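Local coordinates for protein tylactone synthase starter module and modules 1 & 2 (PDB 2Z5L) that probably reduces the beta-keto group of a growing polyketide with NADPH, as the first ketoreductase of the tylosin polyketide synthase, and so sets the chirality of the new hydroxyl, at residues R141-R147 / W180-L186; A173-P177 / T489-R493; R243-R247 / L497-E503; G260-G266 / A284-T290; A415-R419 / N471-V475. One frame throughout, in Å; residues are numbered along the deposited sequence.

Contact 1 (R141-R147 / W180-L186)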
# COMPACT_ATOMS: atom_id res chain seq x y z
N ARG A 141 -19.39 12.82 -3.91
CA ARG A 141 -18.80 11.58 -3.41
C ARG A 141 -18.03 10.89 -4.53
O ARG A 141 -18.58 10.61 -5.60
CB ARG A 141 -19.89 10.62 -2.89
CG ARG A 141 -20.54 11.04 -1.57
CD ARG A 141 -19.53 11.06 -0.44
NE ARG A 141 -20.07 11.66 0.77
CZ ARG A 141 -19.40 11.77 1.92
NH1 ARG A 141 -18.16 11.32 2.00
NH2 ARG A 141 -19.96 12.34 2.98
N VAL A 142 -16.76 10.62 -4.29
CA VAL A 142 -15.93 9.97 -5.30
C VAL A 142 -15.76 8.50 -4.99
O VAL A 142 -15.25 8.13 -3.94
CB VAL A 142 -14.54 10.62 -5.39
CG1 VAL A 142 -13.75 9.98 -6.54
CG2 VAL A 142 -14.68 12.13 -5.62
N TRP A 143 -16.20 7.66 -5.92
CA TRP A 143 -16.07 6.23 -5.74
C TRP A 143 -15.15 5.69 -6.82
O TRP A 143 -15.35 5.98 -8.00
CB TRP A 143 -17.43 5.56 -5.80
CG TRP A 143 -18.21 5.70 -4.53
CD1 TRP A 143 -18.95 6.78 -4.13
CD2 TRP A 143 -18.29 4.74 -3.48
NE1 TRP A 143 -19.49 6.55 -2.89
CE2 TRP A 143 -19.10 5.30 -2.46
CE3 TRP A 143 -17.76 3.46 -3.29
CZ2 TRP A 143 -19.39 4.62 -1.27
CZ3 TRP A 143 -18.04 2.79 -2.11
CH2 TRP A 143 -18.85 3.37 -1.12
N ALA A 144 -14.14 4.93 -6.43
CA ALA A 144 -13.22 4.38 -7.40
C ALA A 144 -13.47 2.89 -7.57
O ALA A 144 -13.36 2.11 -6.61
CB ALA A 144 -11.78 4.62 -6.96
N LEU A 145 -13.82 2.49 -8.79
CA LEU A 145 -14.07 1.09 -9.08
C LEU A 145 -12.78 0.49 -9.62
O LEU A 145 -12.03 1.16 -10.32
CB LEU A 145 -15.18 0.94 -10.12
CG LEU A 145 -16.53 1.55 -9.72
CD1 LEU A 145 -17.55 1.23 -10.80
CD2 LEU A 145 -16.96 1.00 -8.39
N THR A 146 -12.52 -0.76 -9.27
CA THR A 146 -11.32 -1.45 -9.72
C THR A 146 -11.64 -2.91 -9.98
O THR A 146 -12.77 -3.35 -9.76
CB THR A 146 -10.20 -1.40 -8.66
OG1 THR A 146 -10.56 -2.21 -7.54
CG2 THR A 146 -9.98 0.04 -8.19
N ARG A 147 -10.64 -3.66 -10.42
CA ARG A 147 -10.81 -5.08 -10.71
C ARG A 147 -9.54 -5.86 -10.41
O ARG A 147 -8.46 -5.52 -10.90
CB ARG A 147 -11.16 -5.26 -12.18
CG ARG A 147 -10.16 -4.58 -13.11
CD ARG A 147 -9.96 -5.38 -14.37
NE ARG A 147 -9.37 -6.69 -14.09
CZ ARG A 147 -9.04 -7.58 -15.02
NH1 ARG A 147 -9.24 -7.30 -16.30
NH2 ARG A 147 -8.50 -8.74 -14.67
N TRP A 180 -14.41 12.05 -0.35
CA TRP A 180 -14.17 10.66 -0.69
C TRP A 180 -15.32 9.72 -0.35
O TRP A 180 -15.82 9.70 0.77
CB TRP A 180 -12.90 10.14 -0.00
CG TRP A 180 -12.53 8.78 -0.48
CD1 TRP A 180 -12.65 7.60 0.20
CD2 TRP A 180 -12.04 8.44 -1.78
NE1 TRP A 180 -12.25 6.55 -0.59
CE2 TRP A 180 -11.87 7.04 -1.82
CE3 TRP A 180 -11.71 9.20 -2.92
CZ2 TRP A 180 -11.40 6.38 -2.95
CZ3 TRP A 180 -11.24 8.53 -4.04
CH2 TRP A 180 -11.10 7.13 -4.05
N GLY A 181 -15.74 8.95 -1.35
CA GLY A 181 -16.83 8.02 -1.13
C GLY A 181 -16.30 6.66 -0.70
O GLY A 181 -16.42 6.29 0.46
N GLY A 182 -15.71 5.93 -1.65
CA GLY A 182 -15.16 4.63 -1.34
C GLY A 182 -14.56 3.89 -2.53
O GLY A 182 -14.52 4.41 -3.65
N LEU A 183 -14.11 2.67 -2.26
CA LEU A 183 -13.50 1.78 -3.26
C LEU A 183 -14.35 0.52 -3.41
O LEU A 183 -14.77 -0.06 -2.41
CB LEU A 183 -12.08 1.39 -2.81
CG LEU A 183 -10.99 2.46 -2.81
CD1 LEU A 183 -10.06 2.28 -1.61
CD2 LEU A 183 -10.23 2.38 -4.13
N ILE A 184 -14.59 0.09 -4.64
CA ILE A 184 -15.38 -1.10 -4.89
C ILE A 184 -14.66 -1.97 -5.93
O ILE A 184 -14.39 -1.51 -7.04
CB ILE A 184 -16.77 -0.74 -5.45
CG1 ILE A 184 -17.51 0.16 -4.46
CG2 ILE A 184 -17.56 -2.00 -5.73
CD1 ILE A 184 -18.81 0.76 -5.03
N ASP A 185 -14.37 -3.22 -5.57
CA ASP A 185 -13.66 -4.12 -6.49
C ASP A 185 -14.63 -5.02 -7.26
O ASP A 185 -15.32 -5.85 -6.67
CB ASP A 185 -12.66 -4.97 -5.70
CG ASP A 185 -11.58 -5.55 -6.58
OD1 ASP A 185 -10.85 -4.77 -7.25
OD2 ASP A 185 -11.45 -6.79 -6.61
N LEU A 186 -14.65 -4.87 -8.58
CA LEU A 186 -15.53 -5.66 -9.42
C LEU A 186 -14.95 -7.02 -9.79
O LEU A 186 -13.74 -7.21 -9.82
CB LEU A 186 -15.90 -4.89 -10.69
CG LEU A 186 -16.63 -3.57 -10.43
CD1 LEU A 186 -17.10 -3.00 -11.75
CD2 LEU A 186 -17.81 -3.80 -9.49

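Contact 2 (A173-P177 / T489-R493)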
# COMPACT_ATOMS: atom_id res chain seq x y z
N ALA A 173 -9.75 9.04 2.11
CA ALA A 173 -10.83 9.00 3.09
C ALA A 173 -10.54 9.86 4.31
O ALA A 173 -11.42 10.57 4.82
CB ALA A 173 -11.08 7.55 3.52
N LEU A 174 -9.29 9.82 4.76
CA LEU A 174 -8.84 10.56 5.94
C LEU A 174 -8.53 12.02 5.67
O LEU A 174 -8.69 12.88 6.55
CB LEU A 174 -7.60 9.87 6.53
CG LEU A 174 -7.77 8.42 6.98
CD1 LEU A 174 -6.42 7.73 6.97
CD2 LEU A 174 -8.40 8.38 8.36
N GLU A 175 -8.06 12.31 4.46
CA GLU A 175 -7.72 13.67 4.08
C GLU A 175 -8.90 14.51 3.61
O GLU A 175 -8.96 15.72 3.86
CB GLU A 175 -6.67 13.64 2.97
CG GLU A 175 -5.26 13.69 3.47
CD GLU A 175 -4.29 13.91 2.34
OE1 GLU A 175 -4.52 14.85 1.56
OE2 GLU A 175 -3.31 13.14 2.24
N LEU A 176 -9.82 13.84 2.92
CA LEU A 176 -11.01 14.47 2.37
C LEU A 176 -12.25 13.64 2.70
O LEU A 176 -12.90 13.11 1.82
CB LEU A 176 -10.87 14.58 0.85
CG LEU A 176 -9.52 15.13 0.37
CD1 LEU A 176 -9.49 15.19 -1.16
CD2 LEU A 176 -9.31 16.52 0.97
N PRO A 177 -12.60 13.54 3.99
CA PRO A 177 -13.77 12.77 4.45
C PRO A 177 -15.10 13.13 3.81
O PRO A 177 -15.93 12.26 3.57
CB PRO A 177 -13.80 13.04 5.96
CG PRO A 177 -12.42 13.40 6.29
CD PRO A 177 -11.96 14.23 5.12
N THR A 489 -9.27 8.03 14.94
CA THR A 489 -9.46 7.70 13.55
C THR A 489 -10.92 7.79 13.15
O THR A 489 -11.25 8.13 12.02
CB THR A 489 -8.92 6.30 13.27
OG1 THR A 489 -7.52 6.27 13.57
CG2 THR A 489 -9.13 5.91 11.81
N ASN A 490 -11.81 7.52 14.10
CA ASN A 490 -13.23 7.57 13.81
C ASN A 490 -13.75 9.01 13.78
O ASN A 490 -14.73 9.30 13.09
CB ASN A 490 -14.01 6.74 14.83
CG ASN A 490 -15.45 6.54 14.42
OD1 ASN A 490 -15.84 5.45 13.97
ND2 ASN A 490 -16.27 7.58 14.59
N ALA A 491 -13.08 9.89 14.51
CA ALA A 491 -13.47 11.30 14.55
C ALA A 491 -13.22 11.96 13.19
O ALA A 491 -13.95 12.87 12.78
CB ALA A 491 -12.68 12.03 15.63
N ILE A 492 -12.17 11.50 12.50
CA ILE A 492 -11.82 12.03 11.19
C ILE A 492 -12.73 11.38 10.15
O ILE A 492 -13.34 12.06 9.33
CB ILE A 492 -10.35 11.68 10.80
CG1 ILE A 492 -9.39 12.24 11.85
CG2 ILE A 492 -10.02 12.24 9.43
CD1 ILE A 492 -7.96 11.75 11.69
N ARG A 493 -12.82 10.06 10.20
CA ARG A 493 -13.63 9.30 9.25
C ARG A 493 -14.19 8.03 9.90
O ARG A 493 -13.44 7.18 10.37
CB ARG A 493 -12.73 8.94 8.05
CG ARG A 493 -13.33 7.97 7.02
CD ARG A 493 -14.19 8.67 5.98
NE ARG A 493 -14.48 7.79 4.86
CZ ARG A 493 -15.04 8.18 3.72
NH1 ARG A 493 -15.37 9.45 3.54
NH2 ARG A 493 -15.24 7.30 2.75

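Contact 3 (R243-R247 / L497-E503)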
# COMPACT_ATOMS: atom_id res chain seq x y z
N ARG A 243 -13.60 -4.95 3.64
CA ARG A 243 -12.24 -5.08 4.16
C ARG A 243 -12.22 -4.91 5.68
O ARG A 243 -12.87 -4.02 6.22
CB ARG A 243 -11.33 -4.05 3.48
CG ARG A 243 -9.84 -4.22 3.76
CD ARG A 243 -9.01 -3.71 2.58
NE ARG A 243 -7.58 -3.73 2.85
CZ ARG A 243 -6.96 -2.93 3.71
NH1 ARG A 243 -7.64 -2.04 4.41
NH2 ARG A 243 -5.65 -3.02 3.88
N ARG A 244 -11.47 -5.77 6.36
CA ARG A 244 -11.37 -5.70 7.82
C ARG A 244 -9.96 -6.00 8.32
O ARG A 244 -9.25 -6.83 7.74
CB ARG A 244 -12.33 -6.72 8.46
CG ARG A 244 -13.80 -6.41 8.28
CD ARG A 244 -14.22 -5.20 9.09
NE ARG A 244 -15.68 -5.10 9.17
CZ ARG A 244 -16.46 -4.80 8.14
NH1 ARG A 244 -15.93 -4.55 6.94
NH2 ARG A 244 -17.78 -4.75 8.30
N VAL A 245 -9.55 -5.32 9.38
CA VAL A 245 -8.24 -5.56 9.97
C VAL A 245 -8.42 -6.38 11.25
O VAL A 245 -9.07 -5.93 12.20
CB VAL A 245 -7.48 -4.24 10.31
CG1 VAL A 245 -7.09 -3.52 9.03
CG2 VAL A 245 -8.35 -3.35 11.19
N SER A 246 -7.86 -7.58 11.26
CA SER A 246 -7.97 -8.47 12.40
C SER A 246 -6.60 -8.95 12.90
O SER A 246 -5.72 -9.24 12.10
CB SER A 246 -8.84 -9.67 12.02
OG SER A 246 -8.66 -10.02 10.66
N ARG A 247 -6.43 -9.01 14.21
CA ARG A 247 -5.16 -9.45 14.78
C ARG A 247 -4.78 -10.76 14.11
O ARG A 247 -5.62 -11.63 13.90
CB ARG A 247 -5.28 -9.63 16.30
CG ARG A 247 -5.74 -8.35 17.00
CD ARG A 247 -5.66 -8.44 18.52
NE ARG A 247 -4.39 -7.93 19.05
CZ ARG A 247 -4.27 -6.82 19.78
NH1 ARG A 247 -5.34 -6.10 20.09
NH2 ARG A 247 -3.09 -6.43 20.22
N LEU A 497 -13.67 -0.62 9.17
CA LEU A 497 -12.33 -1.18 9.04
C LEU A 497 -11.73 -1.82 10.30
O LEU A 497 -11.29 -2.98 10.27
CB LEU A 497 -11.39 -0.09 8.52
CG LEU A 497 -10.07 -0.52 7.86
CD1 LEU A 497 -8.99 -0.61 8.90
CD2 LEU A 497 -10.26 -1.84 7.12
N PHE A 498 -11.71 -1.08 11.40
CA PHE A 498 -11.15 -1.59 12.64
C PHE A 498 -12.15 -2.22 13.60
O PHE A 498 -11.81 -2.51 14.75
CB PHE A 498 -10.40 -0.47 13.37
CG PHE A 498 -9.35 0.22 12.54
CD1 PHE A 498 -9.69 1.32 11.75
CD2 PHE A 498 -8.03 -0.22 12.54
CE1 PHE A 498 -8.72 1.97 10.98
CE2 PHE A 498 -7.06 0.42 11.78
CZ PHE A 498 -7.40 1.52 11.00
N ASP A 499 -13.39 -2.42 13.17
CA ASP A 499 -14.37 -3.03 14.07
C ASP A 499 -13.95 -4.44 14.48
O ASP A 499 -14.26 -4.89 15.58
CB ASP A 499 -15.77 -3.08 13.45
CG ASP A 499 -16.49 -1.75 13.51
OD1 ASP A 499 -16.18 -0.93 14.41
OD2 ASP A 499 -17.39 -1.52 12.67
N THR A 500 -13.23 -5.13 13.59
CA THR A 500 -12.78 -6.49 13.87
C THR A 500 -11.65 -6.55 14.90
O THR A 500 -11.05 -7.60 15.11
CB THR A 500 -12.30 -7.19 12.59
OG1 THR A 500 -11.75 -6.22 11.69
CG2 THR A 500 -13.45 -7.93 11.93
N VAL A 501 -11.37 -5.42 15.55
CA VAL A 501 -10.33 -5.37 16.57
C VAL A 501 -10.98 -5.10 17.91
O VAL A 501 -11.58 -4.04 18.12
CB VAL A 501 -9.30 -4.26 16.30
CG1 VAL A 501 -8.30 -4.22 17.44
CG2 VAL A 501 -8.59 -4.52 14.99
N PRO A 502 -10.87 -6.06 18.85
CA PRO A 502 -11.45 -5.95 20.20
C PRO A 502 -11.22 -4.61 20.89
O PRO A 502 -12.17 -3.90 21.22
CB PRO A 502 -10.78 -7.10 20.94
CG PRO A 502 -10.65 -8.14 19.86
CD PRO A 502 -10.12 -7.32 18.71
N GLU A 503 -9.96 -4.28 21.12
CA GLU A 503 -9.57 -3.05 21.79
C GLU A 503 -10.09 -1.81 21.08
O GLU A 503 -10.28 -0.75 21.69
CB GLU A 503 -8.05 -3.00 21.90
CG GLU A 503 -7.42 -4.13 22.71
CD GLU A 503 -7.47 -5.49 22.02
OE1 GLU A 503 -7.10 -6.49 22.67
OE2 GLU A 503 -7.85 -5.57 20.83

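Contact 4 (G260-G266 / A284-T290)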
# COMPACT_ATOMS: atom_id res chain seq x y z
N GLY A 260 24.36 -18.12 4.03
CA GLY A 260 24.75 -17.74 2.68
C GLY A 260 24.87 -16.23 2.46
O GLY A 260 25.20 -15.48 3.38
N THR A 261 24.58 -15.78 1.24
CA THR A 261 24.67 -14.36 0.91
C THR A 261 23.33 -13.66 1.16
O THR A 261 22.28 -14.13 0.73
CB THR A 261 25.10 -14.16 -0.58
OG1 THR A 261 26.31 -14.89 -0.82
CG2 THR A 261 25.37 -12.68 -0.87
N VAL A 262 23.37 -12.53 1.87
CA VAL A 262 22.17 -11.77 2.15
C VAL A 262 22.29 -10.39 1.51
O VAL A 262 23.24 -9.65 1.75
CB VAL A 262 21.93 -11.62 3.68
CG1 VAL A 262 20.65 -10.86 3.93
CG2 VAL A 262 21.85 -12.99 4.34
N LEU A 263 21.33 -10.08 0.64
CA LEU A 263 21.29 -8.80 -0.05
C LEU A 263 20.36 -7.88 0.71
O LEU A 263 19.20 -8.24 0.96
CB LEU A 263 20.76 -8.98 -1.47
CG LEU A 263 20.55 -7.70 -2.28
CD1 LEU A 263 21.87 -6.92 -2.40
CD2 LEU A 263 20.05 -8.07 -3.69
N ILE A 264 20.85 -6.69 1.06
CA ILE A 264 20.04 -5.71 1.79
C ILE A 264 20.05 -4.35 1.11
O ILE A 264 21.09 -3.67 1.08
CB ILE A 264 20.57 -5.50 3.23
CG1 ILE A 264 20.36 -6.76 4.06
CG2 ILE A 264 19.87 -4.30 3.87
CD1 ILE A 264 21.18 -6.77 5.35
N THR A 265 18.91 -3.92 0.56
CA THR A 265 18.89 -2.60 -0.06
C THR A 265 18.64 -1.57 1.05
O THR A 265 18.16 -1.91 2.13
CB THR A 265 17.84 -2.48 -1.20
OG1 THR A 265 16.52 -2.45 -0.66
CG2 THR A 265 17.96 -3.68 -2.16
N GLY A 266 19.02 -0.32 0.79
CA GLY A 266 18.87 0.71 1.81
C GLY A 266 19.64 0.28 3.04
O GLY A 266 19.23 0.50 4.18
N ALA A 284 25.02 -14.94 9.15
CA ALA A 284 25.14 -14.55 7.75
C ALA A 284 26.58 -14.82 7.32
O ALA A 284 27.53 -14.52 8.06
CB ALA A 284 24.80 -13.07 7.58
N GLU A 285 26.74 -15.40 6.13
CA GLU A 285 28.05 -15.71 5.59
C GLU A 285 28.55 -14.55 4.75
O GLU A 285 29.75 -14.30 4.65
CB GLU A 285 27.98 -16.97 4.71
CG GLU A 285 27.62 -18.24 5.46
CD GLU A 285 27.71 -19.46 4.56
OE1 GLU A 285 28.74 -19.63 3.88
OE2 GLU A 285 26.74 -20.26 4.54
N ARG A 286 27.62 -13.83 4.13
CA ARG A 286 27.98 -12.69 3.32
C ARG A 286 26.83 -11.70 3.27
O ARG A 286 25.67 -12.06 3.11
CB ARG A 286 28.33 -13.13 1.89
CG ARG A 286 28.81 -12.00 0.97
CD ARG A 286 28.95 -12.46 -0.49
NE ARG A 286 29.83 -13.61 -0.63
CZ ARG A 286 29.84 -14.41 -1.70
NH1 ARG A 286 29.01 -14.18 -2.70
NH2 ARG A 286 30.65 -15.45 -1.74
N LEU A 287 27.17 -10.43 3.42
CA LEU A 287 26.19 -9.37 3.35
C LEU A 287 26.61 -8.49 2.20
O LEU A 287 27.80 -8.19 2.02
CB LEU A 287 26.18 -8.54 4.65
CG LEU A 287 25.54 -9.18 5.88
CD1 LEU A 287 25.53 -8.17 7.06
CD2 LEU A 287 24.11 -9.59 5.56
N VAL A 288 25.62 -8.10 1.41
CA VAL A 288 25.82 -7.21 0.27
C VAL A 288 24.87 -6.05 0.52
O VAL A 288 23.66 -6.24 0.49
CB VAL A 288 25.46 -7.93 -1.04
CG1 VAL A 288 25.44 -6.95 -2.18
CG2 VAL A 288 26.49 -9.03 -1.30
N LEU A 289 25.43 -4.88 0.78
CA LEU A 289 24.63 -3.70 1.08
C LEU A 289 24.65 -2.70 -0.06
O LEU A 289 25.70 -2.39 -0.61
CB LEU A 289 25.17 -3.04 2.35
CG LEU A 289 25.48 -3.99 3.51
CD1 LEU A 289 26.20 -3.20 4.59
CD2 LEU A 289 24.22 -4.63 4.05
N THR A 290 23.47 -2.19 -0.41
CA THR A 290 23.42 -1.21 -1.48
C THR A 290 22.96 0.09 -0.87
O THR A 290 22.19 0.08 0.09
CB THR A 290 22.46 -1.62 -2.59
OG1 THR A 290 21.13 -1.29 -2.21
CG2 THR A 290 22.55 -3.13 -2.83
O HOH W 1 19.33 0.94 -1.70

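Contact 5 (A415-R419 / N471-V475)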
# COMPACT_ATOMS: atom_id res chain seq x y z
N ALA A 415 4.12 -9.33 -3.12
CA ALA A 415 4.36 -10.45 -2.22
C ALA A 415 3.34 -11.54 -2.53
O ALA A 415 3.71 -12.70 -2.75
CB ALA A 415 4.23 -10.00 -0.77
N GLU A 416 2.07 -11.15 -2.56
CA GLU A 416 0.97 -12.07 -2.85
C GLU A 416 1.16 -12.75 -4.20
O GLU A 416 1.08 -13.97 -4.30
CB GLU A 416 -0.38 -11.34 -2.84
CG GLU A 416 -0.71 -10.65 -1.53
CD GLU A 416 -2.19 -10.30 -1.38
OE1 GLU A 416 -3.02 -11.22 -1.24
OE2 GLU A 416 -2.52 -9.10 -1.40
N ARG A 417 1.41 -11.96 -5.23
CA ARG A 417 1.60 -12.54 -6.54
C ARG A 417 2.78 -13.50 -6.59
O ARG A 417 2.73 -14.52 -7.30
CB ARG A 417 1.77 -11.46 -7.60
CG ARG A 417 0.52 -10.62 -7.82
CD ARG A 417 0.61 -9.85 -9.12
NE ARG A 417 1.82 -9.03 -9.20
CZ ARG A 417 1.99 -7.87 -8.56
NH1 ARG A 417 1.02 -7.39 -7.80
NH2 ARG A 417 3.11 -7.19 -8.70
N ARG A 418 3.84 -13.19 -5.85
CA ARG A 418 5.03 -14.05 -5.83
C ARG A 418 4.78 -15.42 -5.22
O ARG A 418 5.07 -16.44 -5.83
CB ARG A 418 6.17 -13.38 -5.06
CG ARG A 418 7.03 -12.44 -5.88
CD ARG A 418 8.18 -11.88 -5.05
NE ARG A 418 9.15 -12.91 -4.68
CZ ARG A 418 10.12 -13.35 -5.47
NH1 ARG A 418 10.25 -12.87 -6.70
NH2 ARG A 418 10.96 -14.29 -5.04
N ARG A 419 4.24 -15.42 -4.01
CA ARG A 419 3.97 -16.65 -3.31
C ARG A 419 3.03 -17.54 -4.10
O ARG A 419 3.35 -18.69 -4.39
CB ARG A 419 3.40 -16.34 -1.93
CG ARG A 419 4.43 -15.72 -0.99
CD ARG A 419 5.40 -16.77 -0.47
NE ARG A 419 4.75 -17.60 0.55
CZ ARG A 419 4.63 -17.26 1.82
NH1 ARG A 419 5.13 -16.11 2.26
NH2 ARG A 419 3.97 -18.06 2.66
N ASN A 471 6.26 -17.98 7.98
CA ASN A 471 6.28 -17.92 6.53
C ASN A 471 5.11 -17.06 6.04
O ASN A 471 4.44 -17.42 5.08
CB ASN A 471 6.19 -19.31 5.91
CG ASN A 471 7.16 -19.48 4.76
OD1 ASN A 471 6.79 -19.29 3.59
ND2 ASN A 471 8.40 -19.86 5.07
N ASP A 472 4.87 -15.95 6.72
CA ASP A 472 3.79 -15.05 6.34
C ASP A 472 3.97 -14.50 4.92
O ASP A 472 5.08 -14.47 4.39
CB ASP A 472 3.70 -13.85 7.29
CG ASP A 472 3.38 -14.25 8.71
OD1 ASP A 472 2.36 -14.93 8.95
OD2 ASP A 472 4.16 -13.85 9.61
N VAL A 473 2.85 -14.08 4.33
CA VAL A 473 2.85 -13.47 3.00
C VAL A 473 2.75 -11.97 3.27
O VAL A 473 3.60 -11.19 2.84
CB VAL A 473 1.65 -13.96 2.16
CG1 VAL A 473 1.52 -13.13 0.89
CG2 VAL A 473 1.85 -15.44 1.78
N CYS A 474 1.71 -11.56 4.00
CA CYS A 474 1.55 -10.16 4.36
C CYS A 474 1.05 -10.11 5.78
O CYS A 474 0.15 -10.86 6.16
CB CYS A 474 0.56 -9.42 3.44
SG CYS A 474 1.21 -8.95 1.83
N VAL A 475 1.64 -9.24 6.56
CA VAL A 475 1.24 -9.08 7.94
C VAL A 475 1.57 -7.67 8.34
O VAL A 475 2.50 -7.07 7.80
CB VAL A 475 1.99 -10.08 8.86
CG1 VAL A 475 3.50 -9.84 8.80
CG2 VAL A 475 1.48 -9.95 10.29

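Contact 1 (R141-R147 / W180-L186)
Two neighbouring parallel strands, paired from V142 and W180 to T146 and D185, form the strands of a beta-alpha-beta unit connected through helix 160-175, in the Rossmann-like half that precedes the catalytic half. A beta bulge opens the ladder: the amides of G181 and G182 both reach V142 O from the same face of its plane, G181 N at 2.8 Å and G182 N at 3.2 Å. Regular parallel pairing then runs from A144 N to G182 O through to L186 N on T146 O. The glycines suit the bulge because, having no side chain, they let the W143 indole lie directly on the backbone, with G182 CA 3.6 Å from the centroid of its six-membered ring. I184 CD1 continues the layer, 3.4 Å from W143 CE3. Helix 214-224 packs on this side. On the other face, the W180 ring meets V142 CG1, and A144 CB approaches W180 CH2 obliquely at 3.9 Å, a place that suits a small residue. T146 OG1 gives its proton to the anti lone pair of D185 OD1 at 2.6 Å, while D185 OD2 is salt-bridged to R236. The buried carboxylate is thus engaged through both oxygens, which probably favours its ionised form.

Contact 2 (A173-P177 / T489-R493)
The guanidinium of R493 rests with one face over A173, whose CB is 3.7 Å from R493 NE, while P177 O lies at its edge, in the guanidinium plane, 2.9 Å from R493 NH1. Alanine suits the spot beneath the flat group because a single methyl lets the arginine lie close to the helix. With CG anti to the backbone N (chi1 172°) and a bend at chi2 (84°), the chain runs past A173 O, which R493 CD approaches to 3.6 Å, and carries the head toward strand 180-186. The charge is met beyond this contact: NH2 forms a salt bridge with D231, and NH1 is hydrogen-bonded to W180 O. P177 O in turn accepts a bond from R141 NH1.

The other half is made by apolar side chains, partly against backbone carbonyls. I492 CG2 comes within 3.2 Å of L174 O and lies 4.3 Å from L174 CD2, a looser approach. P177, stiff and without an N-H to leave unbonded, crosses I492 obliquely and sets its CG 3.4 Å from I492 O. On the far segment R493 N bonds to T489 O at 3.1 Å, closing the last helical turn just where R493 departs from helical angles. Here two helix C-termini meet: helix 160-175 of a Rossmann-like beta-alpha-beta unit, and helix 482-492 from near the chain's end.

Contact 3 (R243-R247 / L497-E503)
Strand residue V245 faces an irregular segment, 497-503, that takes the place of a neighbouring strand. R243 still pairs with Q232, and R244 and S246 with strand 28-35, but V245 N bonds nearly straight to L497 O at 3.0 Å (168°). A type I turn then runs from F498 to V501, closed by V501 N on F498 O, and delivers T500 OG1 to V245 O at 2.7 Å. The hydroxyl comes from well above the carbonyl plane. With these two bonds the N-H and C=O of V245 are both satisfied without a regular ladder.

V245 is the apolar centre, its branched side chain filling the angle between loop residues. Its CG1 is pressed to 3.5 Å from L497 CD1, and the two side chains cross at about a right angle. A chi1 of -69° leaves V245 CG2 between the backbone N and the carbonyl carbon, where it reaches F498 CD2 at 3.4 Å. L497 CD1 also sits over the centre of the F498 ring, which packs edge-to-face on W396 and F485. R244 carries its methylenes across T500 and sends its charge to E230.

At the other end of the segment R247 NH1 forms a salt bridge with E503 OE2 at 2.7 Å, the planes 63° apart; both residues touch a crystal neighbour, which may influence it. The loop is thus joined to the strand through both polar backbone groups of V245 and an apolar cluster.

Contact 4 (G260-G266 / A284-T290)
R286 extends its chain with CG opposite the backbone N (chi1 -176°), then bends at chi3 (-56°), laying one face of the guanidinium over T261 OG1, with R286 CD 3.6 Å from T261 CG2. The threonine hydroxyl is not bonded to the arginine; T261 serves as a compact, beta-branched surface for its aliphatic part. The two strands belong to the beta-alpha-beta unit 261-265, 270-281, 286-291 that opens the Rossmann fold of the ketoreductase, as in other short-chain dehydrogenases.

The parallel ladder is regular: V262 N to R286 O at 2.7 Å, V288 N to V262 O, I264 N to V288 O, and T290 N to I264 O. At the start of the ladder G260 O takes two amides, those of E285 and R286, while G260 N reaches E285 OE2 at 3.2 Å from above the carboxylate plane. G260 has positive phi, which favours glycine at this turn into the strand.

Valine, isoleucine and leucine side chains fill both faces. V262 CB meets L287 CD2 at 3.5 Å and I264 CB meets L289 CD2, each pair lying side by side, under helix 270-281. On the other face L263 CD1 touches V288 CG1 at 3.6 Å, near helix 324-333. G266, also at positive phi, leads into a glycine-rich sequence (G267, G269, G272) consistent with a dinucleotide-binding loop. There a single water accepts from G266 N at 2.8 Å and bonds to T290 OG1 at 2.9 Å.

Contact 5 (A415-R419 / N471-V475)
R419 meets N471, D472 and V473 in the dense part of this contact, where the end of helix 402-419 packs on the turn entering strand 474-477 of the Rossmann core. N471 is the C-prime residue of a Schellman motif ending helix 457-470; its positive phi, well tolerated by asparagine, ends the helix, and its carbonyl faces the arginine. The guanidinium is sandwiched: V473 CG2 lies over the centre of one face, and N471 OD1 over the opposite face near its rim, 3.2 Å from R419 NH2 but not bonded to it. At the edge, in the guanidinium plane, lie two carbonyls. R419 NH1 bonds to D472 O at 2.7 Å, from above that carbonyl's plane, and R419 NH2 points to N471 O, whose 2.5 Å is too short to be taken literally. A425 O also accepts from NH1. Bends at chi2 (-76°) and chi3 (-75°) curl the chain back to this turn.

One turn earlier in the helix contacts slacken. A415, small enough to face the strand, sits with CB 4.1 Å from C474 SG, and partly exposed E416 brushes V473 CG1 through its methylenes, E416 CG at 4.1 Å. By contrast, V473 CG2 stands just 3.3 Å from R419 CZ.

Contacts 1 and 4 are parallel strand pairs in the two Rossmann-like halves, about 41 Å apart between centres and on opposite sides of the chain's centre. Contact 2 lies near contact 1, about 16 Å between centres; contacts 3 and 5 lie between the extremes. Contact 2 touches contact 1 through R493 and P177, and contact 3 through T489 and F498, so helix 482-492 and the segment after it bring the chain's end back to the first half. Along the sequence contact 1 closes first, crossing contact 2, while contacts 4 and 5 are nested inside the long loops closed by contacts 2 and 3. Contact 5, about 20 Å from contact 3, belongs to the second, ketoreductase half.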